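Side-chain contacts in putative isomerase (PDB 2OQH), which belongs to the mandelate racemase/muconate lactonizing enzyme branch of the enolase superfamily and may dehydrate D-glucarate to 5-dehydro-4-deoxy-D-glucarate: residues 332-337 with 363-368; 282-287 with 314-319; 76-81 with 95-100; 224-229 with 233-238. All blocks are in the same frame, centred on the assembly; numbering follows the deposited sequence.

Contact 1 of 4, residues 332-337 with 363-368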
loop_
_atom_site.group_PDB
_atom_site.type_symbol
_atom_site.label_atom_id
_atom_site.label_comp_id
_atom_site.label_asym_id
_atom_site.label_seq_id
_atom_site.Cartn_x
_atom_site.Cartn_y
_atom_site.Cartn_z
ATOM N N ASP A 332 -17.601 -7.921 1.887
ATOM C CA ASP A 332 -17.542 -8.613 3.168
ATOM C C ASP A 332 -16.078 -8.833 3.566
ATOM O O ASP A 332 -15.221 -9.057 2.708
ATOM C CB ASP A 332 -18.296 -9.945 3.062
ATOM C CG ASP A 332 -18.653 -10.524 4.418
ATOM O OD1 ASP A 332 -18.868 -9.737 5.362
ATOM O OD2 ASP A 332 -18.730 -11.766 4.540
ATOM N N ASP A 333 -15.795 -8.760 4.863
ATOM C CA ASP A 333 -14.432 -8.926 5.370
ATOM C C ASP A 333 -14.498 -9.728 6.661
ATOM O O ASP A 333 -15.579 -9.903 7.231
ATOM C CB ASP A 333 -13.815 -7.550 5.657
ATOM C CG ASP A 333 -12.294 -7.552 5.580
ATOM O OD1 ASP A 333 -11.683 -8.629 5.776
ATOM O OD2 ASP A 333 -11.711 -6.468 5.336
ATOM N N ILE A 334 -13.356 -10.214 7.138
ATOM C CA ILE A 334 -13.370 -10.983 8.369
ATOM C C ILE A 334 -13.319 -10.105 9.608
ATOM O O ILE A 334 -13.171 -10.597 10.718
ATOM C CB ILE A 334 -12.240 -12.024 8.404
ATOM C CG1 ILE A 334 -10.875 -11.357 8.269
ATOM C CG2 ILE A 334 -12.434 -13.015 7.270
ATOM C CD1 ILE A 334 -9.746 -12.358 8.245
ATOM N N ILE A 335 -13.442 -8.798 9.419
ATOM C CA ILE A 335 -13.465 -7.886 10.557
ATOM C C ILE A 335 -14.552 -6.858 10.302
ATOM O O ILE A 335 -15.163 -6.838 9.235
ATOM C CB ILE A 335 -12.112 -7.142 10.774
ATOM C CG1 ILE A 335 -11.934 -6.035 9.732
ATOM C CG2 ILE A 335 -10.961 -8.126 10.679
ATOM C CD1 ILE A 335 -10.809 -5.065 10.060
ATOM N N GLU A 336 -14.800 -6.011 11.292
ATOM C CA GLU A 336 -15.809 -4.975 11.147
ATOM C C GLU A 336 -15.292 -3.904 10.189
ATOM O O GLU A 336 -14.120 -3.522 10.245
ATOM C CB GLU A 336 -16.115 -4.365 12.513
ATOM C CG GLU A 336 -16.856 -5.314 13.433
ATOM C CD GLU A 336 -18.339 -5.386 13.100
ATOM O OE1 GLU A 336 -19.068 -4.417 13.427
ATOM O OE2 GLU A 336 -18.774 -6.398 12.498
ATOM N N PRO A 337 -16.160 -3.399 9.299
ATOM C CA PRO A 337 -15.742 -2.365 8.345
ATOM C C PRO A 337 -15.078 -1.143 8.995
ATOM O O PRO A 337 -15.489 -0.683 10.065
ATOM C CB PRO A 337 -17.048 -1.991 7.640
ATOM C CG PRO A 337 -17.840 -3.268 7.696
ATOM C CD PRO A 337 -17.582 -3.742 9.109
ATOM N N ARG A 363 -13.053 -18.868 8.602
ATOM C CA ARG A 363 -13.136 -20.271 8.242
ATOM C C ARG A 363 -13.947 -20.405 6.952
ATOM O O ARG A 363 -13.612 -21.202 6.081
ATOM C CB ARG A 363 -13.783 -21.068 9.378
ATOM C CG ARG A 363 -13.409 -22.539 9.380
ATOM C CD ARG A 363 -14.024 -23.274 10.566
ATOM N NE ARG A 363 -15.466 -23.048 10.650
ATOM C CZ ARG A 363 -16.040 -22.152 11.449
ATOM N NH1 ARG A 363 -15.291 -21.400 12.252
ATOM N NH2 ARG A 363 -17.360 -21.993 11.426
ATOM N N HIS A 364 -15.003 -19.608 6.824
ATOM C CA HIS A 364 -15.846 -19.647 5.627
ATOM C C HIS A 364 -15.069 -19.302 4.353
ATOM O O HIS A 364 -15.092 -20.049 3.371
ATOM C CB HIS A 364 -17.024 -18.677 5.791
ATOM C CG HIS A 364 -17.847 -18.497 4.549
ATOM N ND1 HIS A 364 -18.610 -19.508 4.001
ATOM C CD2 HIS A 364 -18.030 -17.418 3.752
ATOM C CE1 HIS A 364 -19.225 -19.058 2.921
ATOM N NE2 HIS A 364 -18.890 -17.791 2.748
ATOM N N TYR A 365 -14.370 -18.173 4.372
ATOM C CA TYR A 365 -13.624 -17.744 3.199
ATOM C C TYR A 365 -12.370 -18.539 2.903
ATOM O O TYR A 365 -11.797 -18.404 1.821
ATOM C CB TYR A 365 -13.319 -16.256 3.309
ATOM C CG TYR A 365 -14.584 -15.447 3.143
ATOM C CD1 TYR A 365 -15.252 -15.420 1.922
ATOM C CD2 TYR A 365 -15.149 -14.763 4.216
ATOM C CE1 TYR A 365 -16.456 -14.738 1.768
ATOM C CE2 TYR A 365 -16.360 -14.071 4.074
ATOM C CZ TYR A 365 -17.008 -14.068 2.842
ATOM O OH TYR A 365 -18.217 -13.418 2.685
ATOM N N ALA A 366 -11.942 -19.368 3.852
ATOM C CA ALA A 366 -10.776 -20.205 3.622
ATOM C C ALA A 366 -11.277 -21.387 2.805
ATOM O O ALA A 366 -10.529 -21.975 2.027
ATOM C CB ALA A 366 -10.188 -20.690 4.937
ATOM N N GLY A 367 -12.555 -21.720 2.991
ATOM C CA GLY A 367 -13.158 -22.826 2.267
ATOM C C GLY A 367 -13.452 -22.431 0.833
ATOM O O GLY A 367 -13.440 -23.268 -0.077
ATOM N N VAL A 368 -13.719 -21.145 0.635
ATOM C CA VAL A 368 -13.995 -20.622 -0.687
ATOM C C VAL A 368 -12.713 -20.730 -1.494
ATOM O O VAL A 368 -12.736 -21.122 -2.663
ATOM C CB VAL A 368 -14.417 -19.160 -0.619
ATOM C CG1 VAL A 368 -14.843 -18.687 -2.001
ATOM C CG2 VAL A 368 -15.549 -19.004 0.387
#
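D332 and Y365 meet through one short hydrogen bond between the two segments, a useful example of how a loop can be joined to a helix over a modest buried area of 136 Å². The phenol hydroxyl of Y365 donates to the aspartate, its OH lying 2.5 Å from D332 OD2. That oxygen receives it on its anti lone pair, the one turned away from OD1, and sits at the edge of the ring, in its plane. The two side chains cross at about a right angle, the carboxylate turned 67° from the ring. With CG anti to the carbonyl carbon (chi1 -70°), the ring of Y365 extends toward the loop and its hydroxyl arrives at D332.

This tight end contrasts with the apolar side. There I334 CG2 comes obliquely to Y365 CD2 at 4.4 Å, a light touch, while I334 also touches V357 and, on helix 303-315, I304. Within helix 359-368, H364 places CD2 3.5 Å above the centre of one face of the Y365 ring, and this histidine stands on the exposed side of the contact. V13 of strand 5-15 also touches Y365.

The other carboxylate oxygen, OD1, forms a salt bridge with K361, one turn back along the same helix. Both oxygens of D332 are thus engaged by the C-terminal helix, one by a hydroxyl and one by an ammonium group. The two bonds fix the rotation of the carboxylate, and the lysine would be expected to stabilise its negative charge.

Contact 2 of 4, residues 282-287 with 314-319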
loop_
_atom_site.group_PDB
_atom_site.type_symbol
_atom_site.label_atom_id
_atom_site.label_comp_id
_atom_site.label_asym_id
_atom_site.label_seq_id
_atom_site.Cartn_x
_atom_site.Cartn_y
_atom_site.Cartn_z
ATOM N N ALA A 282 10.919 3.484 9.478
ATOM C CA ALA A 282 12.314 3.761 9.156
ATOM C C ALA A 282 12.389 4.495 7.816
ATOM O O ALA A 282 13.077 5.510 7.682
ATOM C CB ALA A 282 13.099 2.459 9.083
ATOM N N LEU A 283 11.666 3.975 6.830
ATOM C CA LEU A 283 11.644 4.573 5.506
ATOM C C LEU A 283 11.167 6.022 5.566
ATOM O O LEU A 283 11.673 6.884 4.840
ATOM C CB LEU A 283 10.746 3.751 4.577
ATOM C CG LEU A 283 10.613 4.201 3.119
ATOM C CD1 LEU A 283 11.987 4.496 2.521
ATOM C CD2 LEU A 283 9.898 3.109 2.327
ATOM N N ALA A 284 10.196 6.293 6.434
ATOM C CA ALA A 284 9.673 7.647 6.580
ATOM C C ALA A 284 10.811 8.554 7.043
ATOM O O ALA A 284 10.962 9.681 6.566
ATOM C CB ALA A 284 8.532 7.664 7.591
ATOM N N ALA A 285 11.613 8.052 7.974
ATOM C CA ALA A 285 12.744 8.822 8.475
ATOM C C ALA A 285 13.707 9.105 7.315
ATOM O O ALA A 285 14.156 10.236 7.134
ATOM C CB ALA A 285 13.459 8.044 9.583
ATOM N N HIS A 286 14.017 8.067 6.537
ATOM C CA HIS A 286 14.913 8.204 5.389
ATOM C C HIS A 286 14.417 9.274 4.417
ATOM O O HIS A 286 15.201 10.074 3.906
ATOM C CB HIS A 286 15.048 6.874 4.636
ATOM C CG HIS A 286 15.992 5.895 5.274
ATOM N ND1 HIS A 286 15.804 5.392 6.542
ATOM C CD2 HIS A 286 17.104 5.290 4.791
ATOM C CE1 HIS A 286 16.757 4.516 6.811
ATOM N NE2 HIS A 286 17.559 4.435 5.766
ATOM N N CYS A 287 13.116 9.283 4.150
ATOM C CA CYS A 287 12.557 10.266 3.229
ATOM C C CYS A 287 12.713 11.708 3.718
ATOM O O CYS A 287 13.016 12.606 2.929
ATOM C CB CYS A 287 11.084 9.972 2.964
ATOM S SG CYS A 287 10.813 8.494 1.987
ATOM N N SER A 314 -1.170 7.586 10.568
ATOM C CA SER A 314 -1.596 8.380 11.713
ATOM C C SER A 314 -0.440 8.888 12.577
ATOM O O SER A 314 -0.482 10.010 13.081
ATOM C CB SER A 314 -2.562 7.549 12.572
ATOM O OG SER A 314 -3.003 8.269 13.711
ATOM N N SER A 315 0.592 8.069 12.745
ATOM C CA SER A 315 1.734 8.450 13.575
ATOM C C SER A 315 2.935 8.988 12.799
ATOM O O SER A 315 3.977 9.285 13.388
ATOM C CB SER A 315 2.191 7.241 14.395
ATOM O OG SER A 315 2.618 6.187 13.546
ATOM N N THR A 316 2.790 9.139 11.489
ATOM C CA THR A 316 3.915 9.576 10.665
ATOM C C THR A 316 3.713 10.901 9.926
ATOM O O THR A 316 2.990 10.970 8.930
ATOM C CB THR A 316 4.264 8.462 9.656
ATOM O OG1 THR A 316 4.405 7.216 10.358
ATOM C CG2 THR A 316 5.566 8.777 8.930
ATOM N N PRO A 317 4.374 11.972 10.400
ATOM C CA PRO A 317 4.268 13.298 9.789
ATOM C C PRO A 317 4.398 13.379 8.261
ATOM O O PRO A 317 3.546 13.963 7.603
ATOM C CB PRO A 317 5.358 14.088 10.511
ATOM C CG PRO A 317 5.288 13.534 11.893
ATOM C CD PRO A 317 5.202 12.031 11.621
ATOM N N VAL A 318 5.447 12.793 7.696
ATOM C CA VAL A 318 5.657 12.865 6.251
ATOM C C VAL A 318 4.555 12.236 5.375
ATOM O O VAL A 318 4.441 12.558 4.189
ATOM C CB VAL A 318 7.034 12.261 5.869
ATOM C CG1 VAL A 318 7.005 10.746 5.998
ATOM C CG2 VAL A 318 7.414 12.686 4.467
ATOM N N LEU A 319 3.747 11.347 5.939
ATOM C CA LEU A 319 2.673 10.734 5.164
ATOM C C LEU A 319 1.448 11.653 5.180
ATOM O O LEU A 319 0.384 11.299 5.690
ATOM C CB LEU A 319 2.336 9.359 5.742
ATOM C CG LEU A 319 3.423 8.314 5.456
ATOM C CD1 LEU A 319 3.199 7.061 6.281
ATOM C CD2 LEU A 319 3.424 7.994 3.976
#
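T316 turns its methyl and V318 one of its two methyls toward the same small side chain, A284, as their torsions dictate. In T316, CG2 stands anti to the backbone N (chi1 -51°), which places this methyl toward A284 and leaves OG1 to V312 O and to K281 NZ from the helix of A284. In V318, CG1 is placed between the backbone N and the carbonyl carbon (chi1 73°), and this branch does the touching. The methyl of A284 receives both: its CB is 3.4 Å from T316 CG2, tighter than usual for two carbons, and 3.8 Å from V318 CG1. No hydrogen bond crosses the contact.

A type I turn from T316 to L319 brings the two methyl-bearing residues together, and R125 binds the carbonyls of T316 and P317. M294 of strand 293-296 touches both A284 and L319.

Two successive helices, 277-289 and 303-315, flank that strand in the chain. The turn after the second helix packs on an alanine of the first, with A284 CA 6.6 Å from V318 CA, an arrangement belonging to the outer helical layer of the enolase-type TIM barrel.

Contact 3 of 4, residues 76-81 with 95-100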
loop_
_atom_site.group_PDB
_atom_site.type_symbol
_atom_site.label_atom_id
_atom_site.label_comp_id
_atom_site.label_asym_id
_atom_site.label_seq_id
_atom_site.Cartn_x
_atom_site.Cartn_y
_atom_site.Cartn_z
ATOM N N GLU A 76 13.036 -7.243 16.383
ATOM C CA GLU A 76 14.390 -7.076 15.854
ATOM C C GLU A 76 15.029 -8.447 15.699
ATOM O O GLU A 76 15.637 -8.734 14.674
ATOM C CB GLU A 76 15.236 -6.207 16.797
ATOM C CG GLU A 76 14.842 -4.736 16.825
ATOM C CD GLU A 76 15.517 -3.900 15.735
ATOM O OE1 GLU A 76 16.173 -4.474 14.839
ATOM O OE2 GLU A 76 15.390 -2.660 15.779
ATOM N N ALA A 77 14.879 -9.294 16.715
ATOM C CA ALA A 77 15.447 -10.638 16.679
ATOM C C ALA A 77 14.800 -11.466 15.575
ATOM O O ALA A 77 15.479 -12.208 14.855
ATOM C CB ALA A 77 15.262 -11.324 18.024
ATOM N N PHE A 78 13.485 -11.330 15.439
ATOM C CA PHE A 78 12.741 -12.057 14.414
ATOM C C PHE A 78 13.184 -11.709 12.990
ATOM O O PHE A 78 13.473 -12.594 12.182
ATOM C CB PHE A 78 11.248 -11.767 14.548
ATOM C CG PHE A 78 10.436 -12.270 13.395
ATOM C CD1 PHE A 78 10.427 -13.622 13.074
ATOM C CD2 PHE A 78 9.701 -11.389 12.609
ATOM C CE1 PHE A 78 9.692 -14.094 11.976
ATOM C CE2 PHE A 78 8.963 -11.852 11.510
ATOM C CZ PHE A 78 8.962 -13.206 11.196
ATOM N N HIS A 79 13.213 -10.420 12.677
ATOM C CA HIS A 79 13.622 -9.987 11.348
ATOM C C HIS A 79 15.038 -10.435 11.020
ATOM O O HIS A 79 15.292 -10.925 9.923
ATOM C CB HIS A 79 13.511 -8.470 11.225
ATOM C CG HIS A 79 12.103 -7.986 11.081
ATOM N ND1 HIS A 79 11.357 -8.201 9.943
ATOM C CD2 HIS A 79 11.290 -7.343 11.950
ATOM C CE1 HIS A 79 10.142 -7.712 10.117
ATOM N NE2 HIS A 79 10.075 -7.185 11.328
ATOM N N ARG A 80 15.962 -10.283 11.962
ATOM C CA ARG A 80 17.337 -10.698 11.705
ATOM C C ARG A 80 17.352 -12.200 11.419
ATOM O O ARG A 80 18.030 -12.668 10.510
ATOM C CB ARG A 80 18.232 -10.364 12.902
ATOM C CG ARG A 80 18.428 -8.855 13.143
ATOM C CD ARG A 80 19.300 -8.168 12.076
ATOM N NE ARG A 80 20.691 -8.624 12.149
ATOM C CZ ARG A 80 21.670 -8.209 11.349
ATOM N NH1 ARG A 80 21.431 -7.312 10.393
ATOM N NH2 ARG A 80 22.897 -8.702 11.497
ATOM N N LYS A 81 16.571 -12.956 12.176
ATOM C CA LYS A 81 16.512 -14.395 11.979
ATOM C C LYS A 81 16.018 -14.783 10.574
ATOM O O LYS A 81 16.444 -15.799 10.015
ATOM C CB LYS A 81 15.607 -15.019 13.047
ATOM C CG LYS A 81 15.671 -16.528 13.113
ATOM C CD LYS A 81 14.973 -17.053 14.358
ATOM C CE LYS A 81 15.117 -18.561 14.458
ATOM N NZ LYS A 81 16.552 -18.991 14.393
ATOM N N ALA A 95 6.377 -10.028 2.153
ATOM C CA ALA A 95 4.949 -10.070 2.468
ATOM C C ALA A 95 4.613 -11.103 3.544
ATOM O O ALA A 95 3.740 -10.867 4.378
ATOM C CB ALA A 95 4.148 -10.357 1.204
ATOM N N ALA A 96 5.291 -12.247 3.519
ATOM C CA ALA A 96 5.049 -13.288 4.520
ATOM C C ALA A 96 5.515 -12.755 5.868
ATOM O O ALA A 96 4.798 -12.829 6.870
ATOM C CB ALA A 96 5.809 -14.553 4.162
ATOM N N ILE A 97 6.726 -12.204 5.874
ATOM C CA ILE A 97 7.305 -11.625 7.080
ATOM C C ILE A 97 6.412 -10.509 7.624
ATOM O O ILE A 97 6.154 -10.443 8.825
ATOM C CB ILE A 97 8.724 -11.073 6.785
ATOM C CG1 ILE A 97 9.678 -12.245 6.531
ATOM C CG2 ILE A 97 9.195 -10.175 7.927
ATOM C CD1 ILE A 97 11.078 -11.852 6.113
ATOM N N ALA A 98 5.929 -9.642 6.740
ATOM C CA ALA A 98 5.068 -8.533 7.154
ATOM C C ALA A 98 3.814 -8.992 7.910
ATOM O O ALA A 98 3.417 -8.377 8.898
ATOM C CB ALA A 98 4.670 -7.694 5.932
ATOM N N ALA A 99 3.188 -10.065 7.435
ATOM C CA ALA A 99 1.984 -10.609 8.071
ATOM C C ALA A 99 2.270 -10.948 9.535
ATOM O O ALA A 99 1.491 -10.610 10.425
ATOM C CB ALA A 99 1.522 -11.858 7.329
ATOM N N VAL A 100 3.395 -11.621 9.771
ATOM C CA VAL A 100 3.801 -11.994 11.120
ATOM C C VAL A 100 4.162 -10.746 11.915
ATOM O O VAL A 100 3.866 -10.650 13.107
ATOM C CB VAL A 100 5.021 -12.945 11.086
ATOM C CG1 VAL A 100 5.470 -13.292 12.501
ATOM C CG2 VAL A 100 4.661 -14.210 10.311
#
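The rings of F78 and H79, consecutive residues of helix 76-81, both reach I97 of the facing helix. F78 CD2 lies over the centre of one face of the imidazole, 4.3 Å above its plane. I97 CG2 approaches both rings obliquely, 3.4 Å from H79 CE1 and 4.0 Å from F78 CE2. V100 CG1 meets the far end of the phenyl ring at F78 CZ, 3.7 Å away. The phenyl reaches across because its CG is anti to the backbone N (chi1 170°), whereas the histidine, with CG beside its N (chi1 -75°), runs along the flank of the contact. There NE2 is hydrogen-bonded to D101 OD1 on the facing helix 85-112, which limits the rotation of the imidazole beside I97.

The two segments run nearly antiparallel, at 163°, with axes 11.4 Å apart, a spacing spanned by the two rings from one side and by I97 and V100 from the other. This pair belongs to the family's N-terminal domain. L67 touches both F78 and V100, M63 of helix 54-63 touches I97, and the other flank of helix 85-112 lies against strand 45-51, where A95 touches M51 and A99 touches T50.

Contact 4 of 4, residues 224-229 with 233-238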
loop_
_atom_site.group_PDB
_atom_site.type_symbol
_atom_site.label_atom_id
_atom_site.label_comp_id
_atom_site.label_asym_id
_atom_site.label_seq_id
_atom_site.Cartn_x
_atom_site.Cartn_y
_atom_site.Cartn_z
ATOM N N ASP A 224 6.330 5.674 -11.523
ATOM C CA ASP A 224 6.965 4.602 -12.293
ATOM C C ASP A 224 6.736 4.588 -13.806
ATOM O O ASP A 224 6.249 3.599 -14.351
ATOM C CB ASP A 224 6.541 3.239 -11.736
ATOM C CG ASP A 224 7.136 2.958 -10.376
ATOM O OD1 ASP A 224 8.374 3.068 -10.250
ATOM O OD2 ASP A 224 6.374 2.629 -9.445
ATOM N N PRO A 225 7.095 5.670 -14.514
ATOM C CA PRO A 225 6.869 5.625 -15.963
ATOM C C PRO A 225 7.718 4.574 -16.683
ATOM O O PRO A 225 7.291 4.007 -17.687
ATOM C CB PRO A 225 7.201 7.051 -16.414
ATOM C CG PRO A 225 8.204 7.524 -15.364
ATOM C CD PRO A 225 7.599 6.989 -14.090
ATOM N N CYS A 226 8.912 4.310 -16.158
ATOM C CA CYS A 226 9.829 3.357 -16.777
ATOM C C CYS A 226 10.488 2.434 -15.755
ATOM O O CYS A 226 10.334 2.616 -14.557
ATOM C CB CYS A 226 10.918 4.113 -17.541
ATOM S SG CYS A 226 11.964 5.132 -16.464
ATOM N N VAL A 227 11.240 1.455 -16.245
ATOM C CA VAL A 227 11.909 0.488 -15.379
ATOM C C VAL A 227 13.297 0.904 -14.897
ATOM O O VAL A 227 14.019 1.605 -15.594
ATOM C CB VAL A 227 12.082 -0.873 -16.096
ATOM C CG1 VAL A 227 10.739 -1.409 -16.546
ATOM C CG2 VAL A 227 12.996 -0.713 -17.286
ATOM N N GLY A 228 13.646 0.456 -13.693
ATOM C CA GLY A 228 14.961 0.701 -13.125
ATOM C C GLY A 228 15.380 2.072 -12.633
ATOM O O GLY A 228 14.900 3.105 -13.094
ATOM N N ILE A 229 16.312 2.058 -11.688
ATOM C CA ILE A 229 16.855 3.277 -11.112
ATOM C C ILE A 229 17.512 4.092 -12.220
ATOM O O ILE A 229 17.395 5.317 -12.247
ATOM C CB ILE A 229 17.908 2.955 -10.027
ATOM C CG1 ILE A 229 17.221 2.346 -8.803
ATOM C CG2 ILE A 229 18.670 4.213 -9.636
ATOM C CD1 ILE A 229 18.189 1.883 -7.729
ATOM N N ALA A 233 16.224 7.808 -13.210
ATOM C CA ALA A 233 17.120 8.940 -13.007
ATOM C C ALA A 233 17.144 9.775 -14.289
ATOM O O ALA A 233 17.163 11.002 -14.239
ATOM C CB ALA A 233 18.532 8.457 -12.664
ATOM N N GLN A 234 17.131 9.102 -15.436
ATOM C CA GLN A 234 17.143 9.804 -16.717
ATOM C C GLN A 234 15.868 10.629 -16.898
ATOM O O GLN A 234 15.914 11.755 -17.388
ATOM C CB GLN A 234 17.284 8.811 -17.872
ATOM C CG GLN A 234 18.658 8.140 -17.974
ATOM C CD GLN A 234 19.782 9.123 -18.250
ATOM O OE1 GLN A 234 19.614 10.091 -18.995
ATOM N NE2 GLN A 234 20.947 8.865 -17.666
ATOM N N VAL A 235 14.728 10.077 -16.497
ATOM C CA VAL A 235 13.480 10.812 -16.634
ATOM C C VAL A 235 13.513 12.050 -15.742
ATOM O O VAL A 235 13.150 13.140 -16.175
ATOM C CB VAL A 235 12.264 9.951 -16.258
ATOM C CG1 VAL A 235 10.993 10.790 -16.342
ATOM C CG2 VAL A 235 12.163 8.754 -17.192
ATOM N N LYS A 236 13.969 11.874 -14.506
ATOM C CA LYS A 236 14.062 12.963 -13.530
ATOM C C LYS A 236 14.964 14.095 -14.016
ATOM O O LYS A 236 14.705 15.268 -13.750
ATOM C CB LYS A 236 14.587 12.415 -12.193
ATOM C CG LYS A 236 14.702 13.433 -11.058
ATOM C CD LYS A 236 14.432 12.751 -9.711
ATOM C CE LYS A 236 15.398 13.192 -8.619
ATOM N NZ LYS A 236 15.323 14.632 -8.276
ATOM N N ALA A 237 16.016 13.749 -14.742
ATOM C CA ALA A 237 16.940 14.758 -15.238
ATOM C C ALA A 237 16.313 15.690 -16.276
ATOM O O ALA A 237 16.727 16.837 -16.413
ATOM C CB ALA A 237 18.165 14.078 -15.826
ATOM N N LYS A 238 15.305 15.207 -16.991
ATOM C CA LYS A 238 14.673 16.007 -18.039
ATOM C C LYS A 238 13.253 16.511 -17.787
ATOM O O LYS A 238 12.904 17.618 -18.203
ATOM C CB LYS A 238 14.681 15.212 -19.352
ATOM C CG LYS A 238 16.012 15.195 -20.078
ATOM C CD LYS A 238 16.221 16.508 -20.819
ATOM C CE LYS A 238 17.610 16.624 -21.426
ATOM N NZ LYS A 238 17.806 15.764 -22.622
#
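Contact 4 is a local, mostly apolar contact within one beta-alpha-beta unit of the barrel: the link leaving strand 221-223 folds back on the helix that it leads into. C226 and V235 form its side-chain part, with P225 at the margin. C226 SG lies 3.7 Å from V235 CG2, and the sulfur reaches this methyl because it is held between its own backbone N and carbonyl carbon (chi1 63°). The second methyl of the valine is directed at the proline, where V235 CG1 and P225 CG are a looser 4.4 Å apart. One branched side chain thus serves two consecutive residues of the link, a methyl for each.

The other half of the contact, between I229 and A233, is backbone. A233 N donates to I229 O at 2.9 Å, with an N-H...O angle of 153°, which is an i to i+4 helical bond. The methyl of A233 comes along with it, its CB 3.4 Å from the same carbonyl oxygen, I229 O.

M232, from the intervening turn, touches both P225 and C226. S207 of the preceding barrel helix, 204-214, touches P225, C226 and V235, and L243 of strand 243-245 touches P225 and V235, so the contact lies between a neighbouring helix and the next barrel strand.

Overall arrangement
None of the four contacts touches another. Contacts 2 and 4 both belong to the barrel domain, involving helices of its outer layer and the links beside them, with centres about 24 Å apart. Contact 3 lies in the N-terminal domain. Its centre is about 20 Å from that of contact 2 and their nearest atoms are about 9 Å apart, the closest approach among the four. Contact 1 joins a late loop to the C-terminal helix, which rests on strand 5-15. It lies across the centre of the chain from contact 2 and from contact 4, with centres about 31 and about 41 Å apart. In this family substrate binds at the barrel mouth under the N-terminal domain.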